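Local coordinates for pullulanase C protein (Klebsiella pneumoniae subsp. pneumoniae NTUH-K2044, PDB 5HJ1) that probably serves as the inner-membrane GspC-type component of the type II secretion system, its PDZ domain here holding a fatty acid, vaccenic acid, at residues S48-Q51 and A52-A56; L64-Q67 and E68-Q71; A70-A73 and L74-A78. All coordinates share one frame; numbering follows the deposited sequence.

The three contacts follow one another along the PDZ domain, sampling both its curled antiparallel sheet and its helices. Contact 1 (48-56) is the turn that leads into strand 54-59; contact 2 (64-71) is the loop leading into helix 67-77 and its first turn, and contact 3 (70-78) continues along it. Contacts 2 and 3 share A70 and Q71, with centres about 9 Å apart. The centre of contact 1 lies about 20 Å from that of contact 2, on the opposite side of the chain's centre, yet A56 and L64 pack together. Both residues touch vaccenic acid, so the strand and the loop before the helix meet at the lipid pocket.

Contact 1. Residues S48-Q51 and A52-A56; sequences SGLQ and ANDLA
D54 folds its carboxylate back over the backbone N of Q51, across the type II beta turn that runs from Q51 to D54 and feeds strand 54-59 of the PDZ sheet. Two hydrogen bonds tie the ends of the turn together. The backbone N of D54 donates to O of Q51 at 3.1 Å, the bond that closes the turn. In the other direction, N of Q51 reaches OD2 of D54 at 2.9 Å, and this bond is almost straight (173°). The N-H meets the carboxylate from above its plane, 60° out of it. The group gets there because CG of D54 lies beside its own backbone N, opposite the carbonyl carbon (chi1 -88°), which swings the acid over the turn.

L50 adds an apolar flank, its CD2 lying 3.7 Å from OD2 of D54, while the aliphatic CB of Q51 sits at the same distance from OD1. Both oxygens of the acid are engaged: OD2 takes the N-H of Q51, and OD1 forms a salt bridge with NE of R89 on strand 82-89; that positive charge probably steadies the carboxylate in its anionic form. N53, at the outer corner, turns its OD1 to ND2 of N37 on strand 30-38. One water links the turn's backbone to the Q51 side chain, accepting from N of A52 at 3.0 Å and donating weakly to OE1 of Q51.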
ATOM      1  N   SER A  48     -14.177  -2.858   7.653  1.00 25.48           N
ATOM      2  CA  SER A  48     -13.291  -3.980   7.603  1.00 26.30           C
ATOM      3  C   SER A  48     -12.312  -3.853   6.475  1.00 23.26           C
ATOM      4  O   SER A  48     -11.748  -4.787   5.973  1.00 25.42           O
ATOM      5  CB  SER A  48     -14.072  -5.297   7.456  1.00 31.10           C
ATOM      6  OG  SER A  48     -14.584  -5.707   8.719  1.00 38.65           O
ATOM      7  N   GLY A  49     -12.056  -2.623   5.997  1.00 18.15           N
ATOM      8  CA  GLY A  49     -11.114  -2.369   4.925  1.00 17.36           C
ATOM      9  C   GLY A  49     -10.162  -1.278   5.296  1.00 15.62           C
ATOM     10  O   GLY A  49      -9.665  -1.273   6.439  1.00 17.22           O
ATOM     11  N   LEU A  50      -9.834  -0.362   4.366  1.00 15.34           N
ATOM     12  CA  LEU A  50      -8.890   0.686   4.692  1.00 14.78           C
ATOM     13  C   LEU A  50      -9.620   1.853   5.338  1.00 13.86           C
ATOM     14  O   LEU A  50     -10.832   2.010   5.258  1.00 15.60           O
ATOM     15  CB  LEU A  50      -8.269   1.161   3.358  1.00 14.80           C
ATOM     16  CG  LEU A  50      -7.399   0.175   2.656  1.00 15.29           C
ATOM     17  CD1 LEU A  50      -6.916   0.731   1.320  1.00 16.04           C
ATOM     18  CD2 LEU A  50      -6.224  -0.311   3.476  1.00 17.56           C
ATOM     19  N   GLN A  51      -8.809   2.645   6.019  1.00 14.44           N
ATOM     20  CA  GLN A  51      -9.241   3.886   6.631  1.00 15.43           C
ATOM     21  C   GLN A  51      -8.431   5.036   6.136  1.00 14.41           C
ATOM     22  O   GLN A  51      -7.261   4.879   5.822  1.00 14.05           O
ATOM     23  CB  GLN A  51      -9.199   3.796   8.132  1.00 19.06           C
ATOM     24  CG  GLN A  51     -10.247   2.817   8.664  1.00 24.17           C
ATOM     25  CD  GLN A  51     -11.665   3.374   8.562  1.00 30.83           C
ATOM     26  OE1 GLN A  51     -11.992   4.408   9.133  1.00 33.40           O
ATOM     27  NE2 GLN A  51     -12.514   2.700   7.791  1.00 40.11           N
ATOM     28  N   ALA A  52      -9.030   6.207   6.070  1.00 14.27           N
ATOM     29  CA  ALA A  52      -8.301   7.389   5.656  1.00 14.64           C
ATOM     30  C   ALA A  52      -7.070   7.545   6.546  1.00 14.63           C
ATOM     31  O   ALA A  52      -7.093   7.352   7.791  1.00 15.50           O
ATOM     32  CB  ALA A  52      -9.167   8.637   5.863  1.00 14.73           C
ATOM     33  N   ASN A  53      -6.005   7.962   5.891  1.00 14.20           N
ATOM     34  CA  ASN A  53      -4.700   8.178   6.563  1.00 14.51           C
ATOM     35  C   ASN A  53      -4.055   6.955   7.147  1.00 15.04           C
ATOM     36  O   ASN A  53      -3.154   7.045   7.987  1.00 16.29           O
ATOM     37  CB  ASN A  53      -4.796   9.370   7.544  1.00 14.34           C
ATOM     38  CG  ASN A  53      -4.965  10.647   6.839  1.00 14.83           C
ATOM     39  OD1 ASN A  53      -4.253  10.966   5.879  1.00 15.88           O
ATOM     40  ND2 ASN A  53      -5.935  11.433   7.262  1.00 16.08           N
ATOM     41  N   ASP A  54      -4.440   5.780   6.666  1.00 14.31           N
ATOM     42  CA  ASP A  54      -3.711   4.596   7.048  1.00 14.99           C
ATOM     43  C   ASP A  54      -2.257   4.703   6.539  1.00 15.05           C
ATOM     44  O   ASP A  54      -1.962   5.322   5.532  1.00 15.65           O
ATOM     45  CB  ASP A  54      -4.324   3.320   6.366  1.00 15.59           C
ATOM     46  CG  ASP A  54      -5.442   2.674   7.136  1.00 16.57           C
ATOM     47  OD1 ASP A  54      -5.613   2.969   8.355  1.00 17.54           O
ATOM     48  OD2 ASP A  54      -6.102   1.827   6.534  1.00 15.95           O
ATOM     49  N   LEU A  55      -1.353   4.061   7.272  1.00 14.35           N
ATOM     50  CA  LEU A  55       0.075   4.006   6.915  1.00 15.32           C
ATOM     51  C   LEU A  55       0.444   2.622   6.486  1.00 15.58           C
ATOM     52  O   LEU A  55       0.474   1.726   7.361  1.00 16.93           O
ATOM     53  CB  LEU A  55       0.931   4.487   8.088  1.00 17.11           C
ATOM     54  CG  LEU A  55       2.420   4.569   7.789  1.00 17.97           C
ATOM     55  CD1 LEU A  55       2.746   5.768   6.941  1.00 18.71           C
ATOM     56  CD2 LEU A  55       3.290   4.606   9.071  1.00 20.55           C
ATOM     57  N   ALA A  56       0.648   2.425   5.193  1.00 13.77           N
ATOM     58  CA  ALA A  56       1.077   1.118   4.652  1.00 15.00           C
ATOM     59  C   ALA A  56       2.542   0.861   4.974  1.00 15.99           C
ATOM     60  O   ALA A  56       3.426   1.640   4.612  1.00 16.25           O
ATOM     61  CB  ALA A  56       0.857   1.012   3.174  1.00 15.31           C
TER
HETATM   62  O   HOH W   1     -11.813   6.274   7.121  0.50 15.75           O

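Contact 2. Residues L64-Q67 and E68-Q71; sequences LRDQ and EQAQ
The N-H of A70 donates to O of D66 at 2.9 Å, an almost linear bond (167°) that closes the first turn of helix 67-77. One residue on, N of Q71 reaches O of Q67 at 3.1 Å.

Around these backbone bonds the acids crowd together. OD1 of D66 stands only 2.9 Å from OE1 of E68, a like-charged approach with the two carboxylate planes 79° apart, nearly perpendicular. E68 comes back toward D66 because its CG sits between the backbone N and the carbonyl carbon (chi1 83°) and the chain bends again at chi2. So short a separation suggests that a proton may be shared or that one acid has a raised pKa; the positive end of the helix dipole would also ease the negative charge.

Farther out, side-chain carbons lie against oxygens: CG of Q69 is 3.6 Å from OD2 of D66, and CG of Q71 rests 3.1 Å from O of Q67. On the inner face, CB of A70 points toward the preceding loop and lies 3.7 Å from O of L64, while CD2 of L64 meets the same methyl at 4.2 Å. L64 also packs on A56 and L59 of strand 54-59 and touches vaccenic acid. D66 thus occupies the N-cap position of a helix whose entry loop helps line the PDZ lipid pocket.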
ATOM      1  N   LEU A  64       7.841  -2.391   3.376  1.00 22.79           N
ATOM      2  CA  LEU A  64       7.837  -1.336   2.399  1.00 22.95           C
ATOM      3  C   LEU A  64       8.815  -0.239   2.700  1.00 23.56           C
ATOM      4  O   LEU A  64       9.066   0.593   1.828  1.00 24.76           O
ATOM      5  CB  LEU A  64       6.438  -0.773   2.273  1.00 21.77           C
ATOM      6  CG  LEU A  64       5.406  -1.663   1.533  1.00 21.88           C
ATOM      7  CD1 LEU A  64       4.044  -1.084   1.559  1.00 21.48           C
ATOM      8  CD2 LEU A  64       5.831  -1.972   0.120  1.00 24.90           C
ATOM      9  N   ARG A  65       9.305  -0.234   3.924  1.00 23.96           N
ATOM     10  CA  ARG A  65      10.216   0.842   4.373  1.00 25.39           C
ATOM     11  C   ARG A  65      11.620   0.584   3.934  1.00 29.72           C
ATOM     12  O   ARG A  65      12.404   1.528   3.918  1.00 32.52           O
ATOM     13  CB  ARG A  65      10.093   1.002   5.880  1.00 24.78           C
ATOM     14  CG  ARG A  65       8.657   1.313   6.339  1.00 26.00           C
ATOM     15  CD  ARG A  65       8.441   1.200   7.826  1.00 28.87           C
ATOM     16  NE  ARG A  65       8.432  -0.191   8.290  1.00 30.10           N
ATOM     17  CZ  ARG A  65       8.043  -0.556   9.511  1.00 32.72           C
ATOM     18  NH1 ARG A  65       8.037  -1.847   9.837  1.00 36.74           N
ATOM     19  NH2 ARG A  65       7.604   0.330  10.395  1.00 35.18           N
ATOM     20  N   ASP A  66      11.904  -0.613   3.447  1.00 31.32           N
ATOM     21  CA  ASP A  66      13.263  -0.989   3.045  1.00 37.33           C
ATOM     22  C   ASP A  66      13.240  -0.937   1.523  1.00 37.96           C
ATOM     23  O   ASP A  66      12.531  -1.688   0.893  1.00 37.08           O
ATOM     24  CB  ASP A  66      13.578  -2.370   3.597  1.00 39.39           C
ATOM     25  CG  ASP A  66      14.970  -2.882   3.215  1.00 46.64           C
ATOM     26  OD1 ASP A  66      15.619  -2.283   2.349  1.00 50.79           O
ATOM     27  OD2 ASP A  66      15.369  -3.931   3.758  1.00 53.99           O
ATOM     28  N   GLN A  67      14.033  -0.043   0.941  1.00 37.97           N
ATOM     29  CA  GLN A  67      14.040   0.150  -0.512  1.00 39.59           C
ATOM     30  C   GLN A  67      14.230  -1.106  -1.398  1.00 42.17           C
ATOM     31  O   GLN A  67      13.397  -1.335  -2.271  1.00 39.81           O
ATOM     32  CB  GLN A  67      15.075   1.207  -0.893  1.00 44.69           C
ATOM     33  CG  GLN A  67      14.958   1.654  -2.335  1.00 49.18           C
ATOM     34  CD  GLN A  67      15.921   2.775  -2.667  1.00 56.53           C
ATOM     35  OE1 GLN A  67      16.459   3.433  -1.768  1.00 62.16           O
ATOM     36  NE2 GLN A  67      16.139   3.012  -3.965  1.00 61.87           N
ATOM     37  N   GLU A  68      15.285  -1.912  -1.200  1.00 45.15           N
ATOM     38  CA  GLU A  68      15.461  -3.104  -2.069  1.00 48.49           C
ATOM     39  C   GLU A  68      14.350  -4.127  -1.864  1.00 44.98           C
ATOM     40  O   GLU A  68      13.885  -4.727  -2.839  1.00 46.55           O
ATOM     41  CB  GLU A  68      16.857  -3.782  -1.996  1.00 56.71           C
ATOM     42  CG  GLU A  68      17.154  -4.785  -0.865  1.00 62.09           C
ATOM     43  CD  GLU A  68      17.457  -4.169   0.495  1.00 66.25           C
ATOM     44  OE1 GLU A  68      17.770  -2.961   0.557  1.00 74.58           O
ATOM     45  OE2 GLU A  68      17.434  -4.915   1.509  1.00 66.78           O
ATOM     46  N   GLN A  69      13.916  -4.313  -0.613  1.00 41.95           N
ATOM     47  CA  GLN A  69      12.788  -5.238  -0.349  1.00 42.32           C
ATOM     48  C   GLN A  69      11.503  -4.765  -1.010  1.00 38.99           C
ATOM     49  O   GLN A  69      10.789  -5.539  -1.671  1.00 37.01           O
ATOM     50  CB  GLN A  69      12.602  -5.448   1.151  1.00 44.26           C
ATOM     51  CG  GLN A  69      13.633  -6.405   1.715  1.00 49.39           C
ATOM     52  CD  GLN A  69      13.533  -7.800   1.072  1.00 54.97           C
ATOM     53  OE1 GLN A  69      12.456  -8.352   0.952  1.00 58.75           O
ATOM     54  NE2 GLN A  69      14.675  -8.395   0.736  1.00 56.14           N
ATOM     55  N   ALA A  70      11.190  -3.496  -0.876  1.00 35.07           N
ATOM     56  CA  ALA A  70       9.997  -2.996  -1.508  1.00 34.32           C
ATOM     57  C   ALA A  70      10.043  -3.215  -2.997  1.00 35.30           C
ATOM     58  O   ALA A  70       9.010  -3.530  -3.603  1.00 34.90           O
ATOM     59  CB  ALA A  70       9.786  -1.521  -1.184  1.00 31.92           C
ATOM     60  N   GLN A  71      11.220  -3.041  -3.611  1.00 38.75           N
ATOM     61  CA  GLN A  71      11.354  -3.281  -5.038  1.00 43.46           C
ATOM     62  C   GLN A  71      10.970  -4.700  -5.356  1.00 40.78           C
ATOM     63  O   GLN A  71      10.255  -4.940  -6.308  1.00 40.19           O
ATOM     64  CB  GLN A  71      12.792  -3.028  -5.534  1.00 50.78           C
ATOM     65  CG  GLN A  71      13.259  -1.592  -5.386  1.00 56.15           C
ATOM     66  CD  GLN A  71      12.550  -0.622  -6.317  1.00 59.81           C
ATOM     67  OE1 GLN A  71      11.727   0.178  -5.867  1.00 63.86           O
ATOM     68  NE2 GLN A  71      12.840  -0.705  -7.620  1.00 59.86           N
TER

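Contact 3. Residues A70-A73 and L74-A78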
ATOM      1  N   ALA A  70      11.190  -3.496  -0.876  1.00 35.07           N
ATOM      2  CA  ALA A  70       9.997  -2.996  -1.508  1.00 34.32           C
ATOM      3  C   ALA A  70      10.043  -3.215  -2.997  1.00 35.30           C
ATOM      4  O   ALA A  70       9.010  -3.530  -3.603  1.00 34.90           O
ATOM      5  CB  ALA A  70       9.786  -1.521  -1.184  1.00 31.92           C
ATOM      6  N   GLN A  71      11.220  -3.041  -3.611  1.00 38.75           N
ATOM      7  CA  GLN A  71      11.354  -3.281  -5.038  1.00 43.46           C
ATOM      8  C   GLN A  71      10.970  -4.700  -5.356  1.00 40.78           C
ATOM      9  O   GLN A  71      10.255  -4.940  -6.308  1.00 40.19           O
ATOM     10  CB  GLN A  71      12.792  -3.028  -5.534  1.00 50.78           C
ATOM     11  CG  GLN A  71      13.259  -1.592  -5.386  1.00 56.15           C
ATOM     12  CD  GLN A  71      12.550  -0.622  -6.317  1.00 59.81           C
ATOM     13  OE1 GLN A  71      11.727   0.178  -5.867  1.00 63.86           O
ATOM     14  NE2 GLN A  71      12.840  -0.705  -7.620  1.00 59.86           N
ATOM     15  N   GLN A  72      11.463  -5.624  -4.555  1.00 39.22           N
ATOM     16  CA  GLN A  72      11.165  -7.052  -4.755  1.00 41.51           C
ATOM     17  C   GLN A  72       9.657  -7.298  -4.604  1.00 41.82           C
ATOM     18  O   GLN A  72       9.027  -7.909  -5.464  1.00 37.85           O
ATOM     19  CB  GLN A  72      12.024  -7.878  -3.801  1.00 46.81           C
ATOM     20  CG  GLN A  72      11.944  -9.392  -3.948  1.00 52.34           C
ATOM     21  CD  GLN A  72      13.121 -10.121  -3.280  1.00 61.27           C
ATOM     22  OE1 GLN A  72      13.122 -11.357  -3.179  1.00 63.80           O
ATOM     23  NE2 GLN A  72      14.141  -9.363  -2.841  1.00 65.63           N
ATOM     24  N   ALA A  73       9.063  -6.737  -3.563  1.00 37.22           N
ATOM     25  CA  ALA A  73       7.618  -6.905  -3.357  1.00 34.26           C
ATOM     26  C   ALA A  73       6.786  -6.405  -4.547  1.00 33.86           C
ATOM     27  O   ALA A  73       5.839  -7.052  -4.992  1.00 34.79           O
ATOM     28  CB  ALA A  73       7.208  -6.185  -2.097  1.00 31.53           C
ATOM     29  N   LEU A  74       7.167  -5.270  -5.100  1.00 35.02           N
ATOM     30  CA  LEU A  74       6.435  -4.705  -6.230  1.00 39.86           C
ATOM     31  C   LEU A  74       6.558  -5.509  -7.529  1.00 44.20           C
ATOM     32  O   LEU A  74       5.579  -5.643  -8.274  1.00 46.08           O
ATOM     33  CB  LEU A  74       6.945  -3.276  -6.471  1.00 41.55           C
ATOM     34  CG  LEU A  74       6.568  -2.302  -5.378  1.00 41.99           C
ATOM     35  CD1 LEU A  74       7.410  -1.035  -5.463  1.00 44.34           C
ATOM     36  CD2 LEU A  74       5.080  -1.971  -5.456  1.00 44.32           C
ATOM     37  N   GLN A  75       7.739  -6.047  -7.804  1.00 46.38           N
ATOM     38  CA  GLN A  75       7.882  -6.850  -9.042  1.00 53.38           C
ATOM     39  C   GLN A  75       7.018  -8.107  -8.902  1.00 50.17           C
ATOM     40  O   GLN A  75       6.387  -8.566  -9.865  1.00 54.73           O
ATOM     41  CB  GLN A  75       9.345  -7.184  -9.357  1.00 60.45           C
ATOM     42  CG  GLN A  75      10.108  -7.922  -8.267  1.00 63.61           C
ATOM     43  CD  GLN A  75      11.581  -8.126  -8.601  1.00 74.83           C
ATOM     44  OE1 GLN A  75      12.022  -7.857  -9.726  1.00 80.53           O
ATOM     45  NE2 GLN A  75      12.358  -8.601  -7.615  1.00 75.20           N
ATOM     46  N   ASN A  76       6.942  -8.610  -7.674  1.00 46.41           N
ATOM     47  CA  ASN A  76       6.117  -9.794  -7.379  1.00 43.83           C
ATOM     48  C   ASN A  76       4.597  -9.604  -7.510  1.00 43.84           C
ATOM     49  O   ASN A  76       3.903 -10.596  -7.762  1.00 41.84           O
ATOM     50  CB  ASN A  76       6.398 -10.338  -5.983  1.00 39.92           C
ATOM     51  CG  ASN A  76       7.772 -10.911  -5.821  1.00 42.47           C
ATOM     52  OD1 ASN A  76       8.536 -11.068  -6.791  1.00 46.97           O
ATOM     53  ND2 ASN A  76       8.111 -11.247  -4.570  1.00 40.26           N
ATOM     54  N   LEU A  77       4.071  -8.392  -7.306  1.00 47.03           N
ATOM     55  CA  LEU A  77       2.615  -8.114  -7.410  1.00 48.98           C
ATOM     56  C   LEU A  77       2.020  -8.360  -8.827  1.00 52.12           C
ATOM     57  O   LEU A  77       0.839  -8.727  -8.966  1.00 48.03           O
ATOM     58  CB  LEU A  77       2.333  -6.671  -6.902  1.00 53.05           C
ATOM     59  CG  LEU A  77       0.900  -6.140  -6.692  1.00 56.52           C
ATOM     60  CD1 LEU A  77       0.907  -4.954  -5.729  1.00 59.18           C
ATOM     61  CD2 LEU A  77       0.178  -5.766  -7.984  1.00 59.39           C
ATOM     62  N   ALA A  78       2.852  -8.204  -9.856  1.00 52.77           N
ATOM     63  CA  ALA A  78       2.450  -8.404 -11.261  1.00 56.30           C
ATOM     64  C   ALA A  78       1.526  -9.615 -11.558  1.00 57.60           C
ATOM     65  O   ALA A  78       0.423  -9.447 -12.104  1.00 62.07           O
ATOM     66  CB  ALA A  78       3.699  -8.459 -12.143  1.00 57.56           C
TER
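The later turns of helix 67-77, the long helix of this PDZ domain, are built on successive i to i+4 backbone hydrogen bonds. N of L74 donates to O of A70 at 2.9 Å, and N of Q75 to O of Q71 at 3.1 Å. N of N76 follows with O of Q72, also at 3.1 Å. The last of the series, from N of L77 to O of A73, is weak and more bent (132°); the same N-H also donates to O of L74.

The side chains lean on these same carbonyls. L74 keeps CG beside its backbone N, which lays the branch back along the previous turn; CG comes to 3.3 Å from O of A70, and CD1 also lies near that oxygen. On the exposed face, Q75 holds CG between its backbone N and carbonyl carbon (chi1 57°), then stretches out, so CG presses against O of Q72 at 3.0 Å. Its amide is carried across the base of Q72, where NE2 lies 3.5 Å from CA of Q72 and close to CG; the two amide planes stand 75° apart, so they do not stack. CG of N76 comes obliquely to the same oxygen, 3.3 Å from O of Q72.

The inner residues face the rest of the domain: L74 packs on L5, R8 and L9 of helix 5-9, and A73 and L77 on L59 of strand 54-59. With glutamines and an asparagine outside and alanines and leucines inside, the helix is amphipathic, and its cohesion across this contact comes mainly from backbone bonds, the amide side chains contributing chiefly van der Waals contact.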